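Local coordinates for protein tartrate dehydrogenase/decarboxylase (Pseudomonas putida, PDB 3FLK) that oxidises tartrate with NAD+ to oxaloglycolate, and also converts meso-tartrate to D-glycerate and D-malate to pyruvate, using a magnesium or manganese ion, at residues E180-K185 with R237-V242; F101-N106 with S267-P272. The protein carries 1 engineered substitution. All coordinates share one frame; numbering follows the deposited sequence.

Contact 1: E180-K185 with R237-V242; sequences EKRERK and RFDVVV. With SO4 (sulfate ion), chain M; SO4 (sulfate ion), chain K.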
ATOM      1  N   GLU A 180      -5.829 -15.457  19.351  1.00 19.51           N
ATOM      2  CA  GLU A 180      -5.980 -16.160  20.628  1.00 20.80           C
ATOM      3  C   GLU A 180      -5.387 -17.576  20.573  1.00 21.28           C
ATOM      4  O   GLU A 180      -4.768 -18.033  21.536  1.00 21.45           O
ATOM      5  CB  GLU A 180      -7.460 -16.196  21.040  1.00 20.78           C
ATOM      6  CG  GLU A 180      -7.759 -16.864  22.392  1.00 22.16           C
ATOM      7  CD  GLU A 180      -7.239 -16.078  23.586  1.00 23.39           C
ATOM      8  OE1 GLU A 180      -7.366 -14.836  23.589  1.00 24.14           O
ATOM      9  OE2 GLU A 180      -6.715 -16.707  24.534  1.00 24.11           O
ATOM     10  N   LYS A 181      -5.569 -18.249  19.436  1.00 22.05           N
ATOM     11  CA  LYS A 181      -5.057 -19.605  19.224  1.00 22.86           C
ATOM     12  C   LYS A 181      -3.545 -19.647  18.999  1.00 23.21           C
ATOM     13  O   LYS A 181      -2.911 -20.691  19.186  1.00 23.46           O
ATOM     14  CB  LYS A 181      -5.741 -20.254  18.020  1.00 22.99           C
ATOM     15  CG  LYS A 181      -7.203 -20.600  18.200  1.00 24.15           C
ATOM     16  CD  LYS A 181      -7.606 -21.666  17.189  1.00 26.23           C
ATOM     17  CE  LYS A 181      -9.102 -21.689  16.939  1.00 27.29           C
ATOM     18  NZ  LYS A 181      -9.509 -20.662  15.934  1.00 28.71           N
ATOM     19  N   ARG A 182      -2.975 -18.520  18.582  1.00 23.40           N
ATOM     20  CA  ARG A 182      -1.557 -18.453  18.227  1.00 23.78           C
ATOM     21  C   ARG A 182      -0.672 -18.151  19.434  1.00 23.92           C
ATOM     22  O   ARG A 182      -1.163 -17.697  20.469  1.00 24.10           O
ATOM     23  CB  ARG A 182      -1.334 -17.442  17.096  1.00 23.62           C
ATOM     24  CG  ARG A 182      -1.870 -17.923  15.748  1.00 23.83           C
ATOM     25  CD  ARG A 182      -1.864 -16.827  14.687  1.00 23.98           C
ATOM     26  NE  ARG A 182      -0.519 -16.510  14.205  1.00 24.32           N
ATOM     27  CZ  ARG A 182       0.083 -17.114  13.180  1.00 24.75           C
ATOM     28  NH1 ARG A 182      -0.528 -18.086  12.512  1.00 24.37           N
ATOM     29  NH2 ARG A 182       1.306 -16.743  12.824  1.00 24.31           N
ATOM     30  N   GLU A 183       0.626 -18.415  19.293  1.00 24.05           N
ATOM     31  CA  GLU A 183       1.588 -18.266  20.389  1.00 24.29           C
ATOM     32  C   GLU A 183       1.822 -16.810  20.809  1.00 23.85           C
ATOM     33  O   GLU A 183       1.987 -16.525  21.998  1.00 23.74           O
ATOM     34  CB  GLU A 183       2.920 -18.935  20.023  1.00 24.74           C
ATOM     35  CG  GLU A 183       3.762 -19.395  21.221  1.00 26.67           C
ATOM     36  CD  GLU A 183       3.272 -20.701  21.848  1.00 29.34           C
ATOM     37  OE1 GLU A 183       2.731 -21.564  21.118  1.00 30.55           O
ATOM     38  OE2 GLU A 183       3.439 -20.869  23.078  1.00 30.48           O
ATOM     39  N   ARG A 184       1.832 -15.894  19.842  1.00 23.17           N
ATOM     40  CA  ARG A 184       2.141 -14.488  20.130  1.00 22.68           C
ATOM     41  C   ARG A 184       0.941 -13.661  20.617  1.00 22.03           C
ATOM     42  O   ARG A 184       1.123 -12.637  21.278  1.00 22.11           O
ATOM     43  CB  ARG A 184       2.840 -13.819  18.942  1.00 22.78           C
ATOM     44  CG  ARG A 184       4.260 -14.322  18.720  1.00 23.67           C
ATOM     45  CD  ARG A 184       4.887 -13.721  17.473  1.00 25.44           C
ATOM     46  NE  ARG A 184       5.450 -12.396  17.726  1.00 26.98           N
ATOM     47  CZ  ARG A 184       5.862 -11.557  16.778  1.00 27.16           C
ATOM     48  NH1 ARG A 184       5.773 -11.889  15.496  1.00 26.75           N
ATOM     49  NH2 ARG A 184       6.358 -10.373  17.115  1.00 27.60           N
ATOM     50  N   LYS A 185      -0.268 -14.118  20.291  1.00 21.28           N
ATOM     51  CA  LYS A 185      -1.521 -13.450  20.683  1.00 20.54           C
ATOM     52  C   LYS A 185      -1.473 -11.942  20.422  1.00 19.91           C
ATOM     53  O   LYS A 185      -1.582 -11.129  21.346  1.00 19.74           O
ATOM     54  CB  LYS A 185      -1.881 -13.761  22.145  1.00 20.69           C
ATOM     55  CG  LYS A 185      -1.908 -15.252  22.460  1.00 21.09           C
ATOM     56  CD  LYS A 185      -2.628 -15.564  23.759  1.00 21.86           C
ATOM     57  CE  LYS A 185      -2.305 -16.978  24.237  1.00 22.02           C
ATOM     58  NZ  LYS A 185      -2.562 -18.022  23.200  1.00 22.49           N
ATOM     59  N   ARG A 237       7.618  -7.762  13.919  1.00 16.99           N
ATOM     60  CA  ARG A 237       6.606  -7.274  14.856  1.00 17.09           C
ATOM     61  C   ARG A 237       5.210  -7.849  14.616  1.00 16.85           C
ATOM     62  O   ARG A 237       4.338  -7.747  15.482  1.00 16.88           O
ATOM     63  CB  ARG A 237       6.537  -5.743  14.808  1.00 17.19           C
ATOM     64  CG  ARG A 237       7.774  -5.024  15.340  1.00 18.13           C
ATOM     65  CD  ARG A 237       7.787  -4.962  16.865  1.00 20.16           C
ATOM     66  NE  ARG A 237       8.864  -4.106  17.361  1.00 20.84           N
ATOM     67  CZ  ARG A 237      10.063  -4.539  17.738  1.00 21.08           C
ATOM     68  NH1 ARG A 237      10.359  -5.833  17.686  1.00 21.54           N
ATOM     69  NH2 ARG A 237      10.969  -3.674  18.170  1.00 20.97           N
ATOM     70  N   PHE A 238       4.994  -8.450  13.450  1.00 16.48           N
ATOM     71  CA  PHE A 238       3.646  -8.845  13.046  1.00 16.26           C
ATOM     72  C   PHE A 238       3.361 -10.328  13.230  1.00 16.31           C
ATOM     73  O   PHE A 238       4.241 -11.172  13.037  1.00 16.30           O
ATOM     74  CB  PHE A 238       3.369  -8.399  11.604  1.00 16.14           C
ATOM     75  CG  PHE A 238       3.615  -6.935  11.380  1.00 15.68           C
ATOM     76  CD1 PHE A 238       2.727  -5.985  11.879  1.00 15.19           C
ATOM     77  CD2 PHE A 238       4.750  -6.504  10.702  1.00 15.41           C
ATOM     78  CE1 PHE A 238       2.960  -4.629  11.696  1.00 15.02           C
ATOM     79  CE2 PHE A 238       4.993  -5.147  10.510  1.00 15.28           C
ATOM     80  CZ  PHE A 238       4.094  -4.208  11.009  1.00 15.89           C
ATOM     81  N   ASP A 239       2.124 -10.629  13.619  1.00 16.23           N
ATOM     82  CA  ASP A 239       1.642 -12.006  13.697  1.00 16.20           C
ATOM     83  C   ASP A 239       0.306 -12.164  12.981  1.00 15.72           C
ATOM     84  O   ASP A 239       0.201 -12.928  12.021  1.00 15.92           O
ATOM     85  CB  ASP A 239       1.529 -12.477  15.148  1.00 16.60           C
ATOM     86  CG  ASP A 239       1.371 -13.986  15.252  1.00 18.20           C
ATOM     87  OD1 ASP A 239       2.299 -14.716  14.840  1.00 20.44           O
ATOM     88  OD2 ASP A 239       0.316 -14.444  15.735  1.00 20.09           O
ATOM     89  N   VAL A 240      -0.718 -11.463  13.464  1.00 14.91           N
ATOM     90  CA  VAL A 240      -2.010 -11.409  12.778  1.00 14.33           C
ATOM     91  C   VAL A 240      -2.262  -9.967  12.349  1.00 13.94           C
ATOM     92  O   VAL A 240      -2.248  -9.056  13.180  1.00 13.74           O
ATOM     93  CB  VAL A 240      -3.175 -11.919  13.668  1.00 14.30           C
ATOM     94  CG1 VAL A 240      -4.521 -11.749  12.967  1.00 13.94           C
ATOM     95  CG2 VAL A 240      -2.965 -13.378  14.051  1.00 14.54           C
ATOM     96  N   VAL A 241      -2.460  -9.767  11.049  1.00 13.39           N
ATOM     97  CA  VAL A 241      -2.757  -8.444  10.502  1.00 12.76           C
ATOM     98  C   VAL A 241      -4.162  -8.454   9.905  1.00 12.59           C
ATOM     99  O   VAL A 241      -4.436  -9.182   8.947  1.00 12.60           O
ATOM    100  CB  VAL A 241      -1.708  -7.990   9.448  1.00 12.99           C
ATOM    101  CG1 VAL A 241      -1.987  -6.564   8.980  1.00 12.74           C
ATOM    102  CG2 VAL A 241      -0.293  -8.087  10.014  1.00 12.42           C
ATOM    103  N   VAL A 242      -5.053  -7.658  10.490  1.00 11.99           N
ATOM    104  CA  VAL A 242      -6.435  -7.570  10.027  1.00 11.59           C
ATOM    105  C   VAL A 242      -6.643  -6.266   9.251  1.00 11.65           C
ATOM    106  O   VAL A 242      -6.167  -5.202   9.659  1.00 11.49           O
ATOM    107  CB  VAL A 242      -7.460  -7.756  11.195  1.00 11.57           C
ATOM    108  CG1 VAL A 242      -7.360  -6.629  12.231  1.00 10.86           C
ATOM    109  CG2 VAL A 242      -8.890  -7.907  10.664  1.00 11.49           C
TER
HETATM  110  S   SO4 M 409       1.492 -20.265  16.110  1.00 66.17           S
HETATM  111  O1  SO4 M 409       1.668 -18.835  15.875  1.00 66.09           O
HETATM  112  O2  SO4 M 409       0.466 -20.782  15.208  1.00 66.06           O
HETATM  113  O3  SO4 M 409       2.756 -20.954  15.865  1.00 66.25           O
HETATM  114  O4  SO4 M 409       1.082 -20.490  17.492  1.00 66.16           O
HETATM  115  S   SO4 K 407       9.058  -0.280  18.189  1.00 73.93           S
HETATM  116  O1  SO4 K 407      10.506  -0.262  18.007  1.00 73.80           O
HETATM  117  O2  SO4 K 407       8.498   0.997  17.758  1.00 73.97           O
HETATM  118  O3  SO4 K 407       8.473  -1.357  17.394  1.00 73.86           O
HETATM  119  O4  SO4 K 407       8.747  -0.496  19.599  1.00 73.97           O
HETATM  120  O   HOH W   1       2.481 -16.582  16.948  1.00 29.74           O
HETATM  121  O   HOH W   2       4.987 -14.228  14.136  1.00 31.69           O

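Contact 2: F101-N106 with S267-P272; sequences FDQYVN and SANLNP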
ATOM      1  N   PHE A 101     -21.188 -16.439  -2.190  1.00 17.92           N
ATOM      2  CA  PHE A 101     -20.936 -17.562  -1.290  1.00 17.87           C
ATOM      3  C   PHE A 101     -20.480 -17.085   0.088  1.00 17.65           C
ATOM      4  O   PHE A 101     -20.028 -17.882   0.914  1.00 17.59           O
ATOM      5  CB  PHE A 101     -19.931 -18.557  -1.891  1.00 18.01           C
ATOM      6  CG  PHE A 101     -20.484 -19.367  -3.036  1.00 18.54           C
ATOM      7  CD1 PHE A 101     -21.860 -19.534  -3.197  1.00 18.95           C
ATOM      8  CD2 PHE A 101     -19.627 -19.984  -3.941  1.00 19.15           C
ATOM      9  CE1 PHE A 101     -22.374 -20.282  -4.252  1.00 19.32           C
ATOM     10  CE2 PHE A 101     -20.133 -20.741  -5.000  1.00 19.87           C
ATOM     11  CZ  PHE A 101     -21.510 -20.889  -5.154  1.00 19.24           C
ATOM     12  N   ASP A 102     -20.612 -15.778   0.319  1.00 17.39           N
ATOM     13  CA  ASP A 102     -20.291 -15.135   1.599  1.00 17.17           C
ATOM     14  C   ASP A 102     -18.967 -15.622   2.201  1.00 16.64           C
ATOM     15  O   ASP A 102     -18.897 -16.016   3.373  1.00 16.16           O
ATOM     16  CB  ASP A 102     -21.447 -15.291   2.595  1.00 17.57           C
ATOM     17  CG  ASP A 102     -21.517 -14.147   3.595  1.00 18.89           C
ATOM     18  OD1 ASP A 102     -21.239 -12.985   3.215  1.00 20.10           O
ATOM     19  OD2 ASP A 102     -21.858 -14.411   4.765  1.00 21.14           O
ATOM     20  N   GLN A 103     -17.925 -15.588   1.375  1.00 15.88           N
ATOM     21  CA  GLN A 103     -16.587 -15.997   1.778  1.00 15.31           C
ATOM     22  C   GLN A 103     -15.873 -14.802   2.409  1.00 15.11           C
ATOM     23  O   GLN A 103     -14.898 -14.292   1.859  1.00 15.08           O
ATOM     24  CB  GLN A 103     -15.813 -16.536   0.565  1.00 15.21           C
ATOM     25  CG  GLN A 103     -16.441 -17.783  -0.064  1.00 14.64           C
ATOM     26  CD  GLN A 103     -15.893 -18.126  -1.448  1.00 14.91           C
ATOM     27  OE1 GLN A 103     -15.163 -17.346  -2.064  1.00 14.59           O
ATOM     28  NE2 GLN A 103     -16.261 -19.303  -1.945  1.00 14.30           N
ATOM     29  N   TYR A 104     -16.363 -14.364   3.569  1.00 14.84           N
ATOM     30  CA  TYR A 104     -15.959 -13.068   4.133  1.00 14.62           C
ATOM     31  C   TYR A 104     -14.536 -13.000   4.696  1.00 14.40           C
ATOM     32  O   TYR A 104     -13.981 -11.909   4.845  1.00 14.39           O
ATOM     33  CB  TYR A 104     -16.997 -12.539   5.137  1.00 14.84           C
ATOM     34  CG  TYR A 104     -17.182 -13.369   6.390  1.00 14.81           C
ATOM     35  CD1 TYR A 104     -16.396 -13.143   7.518  1.00 15.18           C
ATOM     36  CD2 TYR A 104     -18.164 -14.356   6.460  1.00 14.93           C
ATOM     37  CE1 TYR A 104     -16.565 -13.894   8.678  1.00 15.20           C
ATOM     38  CE2 TYR A 104     -18.346 -15.111   7.622  1.00 15.00           C
ATOM     39  CZ  TYR A 104     -17.539 -14.873   8.721  1.00 15.03           C
ATOM     40  OH  TYR A 104     -17.700 -15.609   9.874  1.00 16.42           O
ATOM     41  N   VAL A 105     -13.954 -14.154   5.011  1.00 14.15           N
ATOM     42  CA  VAL A 105     -12.584 -14.205   5.518  1.00 14.14           C
ATOM     43  C   VAL A 105     -11.618 -14.613   4.409  1.00 13.95           C
ATOM     44  O   VAL A 105     -11.717 -15.714   3.865  1.00 14.03           O
ATOM     45  CB  VAL A 105     -12.413 -15.193   6.701  1.00 14.29           C
ATOM     46  CG1 VAL A 105     -11.100 -14.927   7.406  1.00 14.48           C
ATOM     47  CG2 VAL A 105     -13.550 -15.078   7.689  1.00 14.41           C
ATOM     48  N   ASN A 106     -10.687 -13.722   4.090  1.00 13.57           N
ATOM     49  CA  ASN A 106      -9.620 -14.031   3.143  1.00 13.49           C
ATOM     50  C   ASN A 106      -8.299 -14.167   3.898  1.00 13.23           C
ATOM     51  O   ASN A 106      -7.698 -13.169   4.298  1.00 13.21           O
ATOM     52  CB  ASN A 106      -9.531 -12.962   2.047  1.00 13.29           C
ATOM     53  CG  ASN A 106      -8.781 -13.442   0.808  1.00 13.55           C
ATOM     54  OD1 ASN A 106      -7.981 -14.373   0.866  1.00 13.69           O
ATOM     55  ND2 ASN A 106      -9.050 -12.806  -0.323  1.00 14.22           N
ATOM     56  N   SER A 267      -3.996 -18.268  -0.753  1.00 14.18           N
ATOM     57  CA  SER A 267      -5.137 -17.614  -0.121  1.00 15.10           C
ATOM     58  C   SER A 267      -6.334 -18.543   0.047  1.00 15.20           C
ATOM     59  O   SER A 267      -6.658 -19.339  -0.844  1.00 15.75           O
ATOM     60  CB  SER A 267      -5.539 -16.348  -0.874  1.00 15.21           C
ATOM     61  OG  SER A 267      -6.349 -16.642  -1.988  1.00 17.21           O
ATOM     62  N   ALA A 268      -6.970 -18.435   1.207  1.00 14.83           N
ATOM     63  CA  ALA A 268      -8.184 -19.173   1.511  1.00 14.55           C
ATOM     64  C   ALA A 268      -9.342 -18.186   1.649  1.00 14.47           C
ATOM     65  O   ALA A 268      -9.336 -17.341   2.546  1.00 14.30           O
ATOM     66  CB  ALA A 268      -8.000 -19.972   2.794  1.00 14.55           C
ATOM     67  N   ASN A 269     -10.309 -18.285   0.739  1.00 14.27           N
ATOM     68  CA  ASN A 269     -11.529 -17.481   0.790  1.00 14.57           C
ATOM     69  C   ASN A 269     -12.606 -18.291   1.496  1.00 14.67           C
ATOM     70  O   ASN A 269     -13.313 -19.087   0.875  1.00 14.49           O
ATOM     71  CB  ASN A 269     -11.997 -17.085  -0.616  1.00 14.48           C
ATOM     72  CG  ASN A 269     -10.997 -16.207  -1.350  1.00 14.90           C
ATOM     73  OD1 ASN A 269     -11.243 -15.023  -1.566  1.00 15.39           O
ATOM     74  ND2 ASN A 269      -9.870 -16.789  -1.750  1.00 15.03           N
ATOM     75  N   LEU A 270     -12.715 -18.083   2.804  1.00 15.04           N
ATOM     76  CA  LEU A 270     -13.503 -18.957   3.660  1.00 15.58           C
ATOM     77  C   LEU A 270     -14.891 -18.429   3.981  1.00 16.20           C
ATOM     78  O   LEU A 270     -15.066 -17.254   4.324  1.00 15.90           O
ATOM     79  CB  LEU A 270     -12.763 -19.237   4.975  1.00 15.40           C
ATOM     80  CG  LEU A 270     -11.375 -19.887   4.959  1.00 15.25           C
ATOM     81  CD1 LEU A 270     -10.903 -20.105   6.385  1.00 15.55           C
ATOM     82  CD2 LEU A 270     -11.361 -21.204   4.181  1.00 14.92           C
ATOM     83  N   ASN A 271     -15.867 -19.321   3.853  1.00 16.95           N
ATOM     84  CA  ASN A 271     -17.164 -19.172   4.490  1.00 17.98           C
ATOM     85  C   ASN A 271     -17.139 -20.088   5.722  1.00 18.48           C
ATOM     86  O   ASN A 271     -17.452 -21.274   5.613  1.00 18.48           O
ATOM     87  CB  ASN A 271     -18.286 -19.558   3.519  1.00 17.94           C
ATOM     88  CG  ASN A 271     -19.669 -19.505   4.157  1.00 18.84           C
ATOM     89  OD1 ASN A 271     -20.346 -20.526   4.276  1.00 19.90           O
ATOM     90  ND2 ASN A 271     -20.093 -18.315   4.570  1.00 18.82           N
ATOM     91  N   PRO A 272     -16.739 -19.545   6.891  1.00 19.15           N
ATOM     92  CA  PRO A 272     -16.453 -20.342   8.094  1.00 19.64           C
ATOM     93  C   PRO A 272     -17.643 -21.154   8.609  1.00 20.27           C
ATOM     94  O   PRO A 272     -17.450 -22.219   9.199  1.00 20.24           O
ATOM     95  CB  PRO A 272     -16.047 -19.287   9.130  1.00 19.74           C
ATOM     96  CG  PRO A 272     -15.654 -18.095   8.335  1.00 19.43           C
ATOM     97  CD  PRO A 272     -16.545 -18.107   7.143  1.00 19.19           C
TER
HETATM   98  O   HOH W   3     -22.884 -17.648   5.393  1.00 34.58           O
HETATM   99  O   HOH W   4      -7.743 -14.682  -2.614  1.00 29.35           O

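Contact 1: E180-K185 with R237-V242
The backbones come nearest at Arg184 and Asp239, whose CA atoms lie 6.9 Å apart, so side chains bridge the gap between the turn after helix 165-181 and the residues leading into strand 240-243. The main link is a salt bridge between Arg182 and Asp239. The guanidinium grips the carboxylate side-on with two nitrogens. Arg182 NE gives a hydrogen bond to Asp239 OD2 at 2.7 Å, and Arg182 NH2 gives one to Asp239 OD1 at 3.0 Å. Both oxygens lie close to the guanidinium plane, yet both are met from above the carboxylate plane, because the two groups are turned 44° against each other. The bend of the Arg182 chain at chi3 (73°) turns NE and NH2 to the acid. Its CD packs on Val240 CG2 at 3.7 Å.

Residues 182-185 form a helix-to-strand connection in the isocitrate and isopropylmalate dehydrogenase fold, tied here to the start of strand 240-243. Helix 165-181 lies against the sheet, with Val240 touching Ala175 and Ala179, and the turn 182-185 leads into strand 186-191, one of the two sheet neighbours of 240-243.

A sulfate ion, probably from the crystallisation liquor, sits over one face of the Arg182 guanidinium, with O1 3.5 Å above the plane. The same ion takes a hydrogen bond from Glu183 N. Water 1 accepts from Arg184 N and donates to Asp239 OD1 and to this sulfate. Arg184 crosses the acid at a slant without pairing with it directly: its CD is 3.8 Å from Asp239 OD1. Beyond that, Arg184 NH2 is hydrogen-bonded to Glu236 O, while NH1 donates to water 2. Within the turn, Lys185 NZ donates to Glu180 O and Arg182 O.

Contact 2: F101-N106 with S267-P272
Backbone bonds join Val105 and Leu270 as an antiparallel hydrogen-bonded pair. Leu270 N gives a bond to Val105 O at 2.8 Å, while the return bond from Val105 N to Leu270 O is weak. Asn106 and Asn269 follow as a non-hydrogen-bonded pair. Tyr104 and Val105 both face Leu270, a classic beta bulge. The close approach of Asn106 CA to Ala268 O, 3.4 Å, is a CA-H...O contact.

Among the polar side chains, Asn271 ND2 donates to Asp102 O at 2.9 Å, reaching it from above the carbonyl plane. Asn271 CG stands opposite the backbone N (chi1 176°), which carries the amide across to the turn. Its OD1 is held by the backbone N atoms of Asn275 and Phe276. The side chains of Asn106 and Asn269 lie side by side, pointing the same way, with their amide planes 50° apart. Their ND2 groups both donate to water 4, which also bonds Ser267 OG, and Asn136 binds the amides of both residues. Ser267 OG is also bonded to Glu281 O. The Gln103 chain crosses Asn269 at a slant, with OE1 3.5 Å from Asn269 CB; this buried oxygen has no polar partner, whereas NE2 bonds Pro277 O.

Apolar contacts gather at Pro272. Its CD meets Tyr104 CE2 obliquely at 3.5 Å, and its CG touches Val105 CG2 at 3.7 Å. Tyr104 OH bonds Glu273.

Asp102 is the C-prime residue of a Schellman motif that ends helix 94-100, and Gln103 centres an inverse gamma turn. Helix, turn and bulged strand pair thus lead into the central sheet beside the oxalate site, where Arg98, a residue of that pocket, also bonds Asn269.

In the fold
Contact 1 and contact 2 reach the same mixed sheet, and along the chain contact 1 is nested inside the loop closed by contact 2. Their centres are about 19 Å apart, and their nearest atoms about 7 Å. Strand 129-135 lies between strands 105-111 and 240-243, and helix 165-181 packs against both sites. Contact 2 is the nearer to the active site: the Asn106 side chain is about 5 Å from the bound oxalate and about 8 Å from that of Asp249, a metal ligand by similarity. Contact 1 is more peripheral. Its Phe238 side chain lies about 11 Å from that of Asp225, also a metal ligand by similarity, and its Arg237 side chain about 10 Å from a bound NADH.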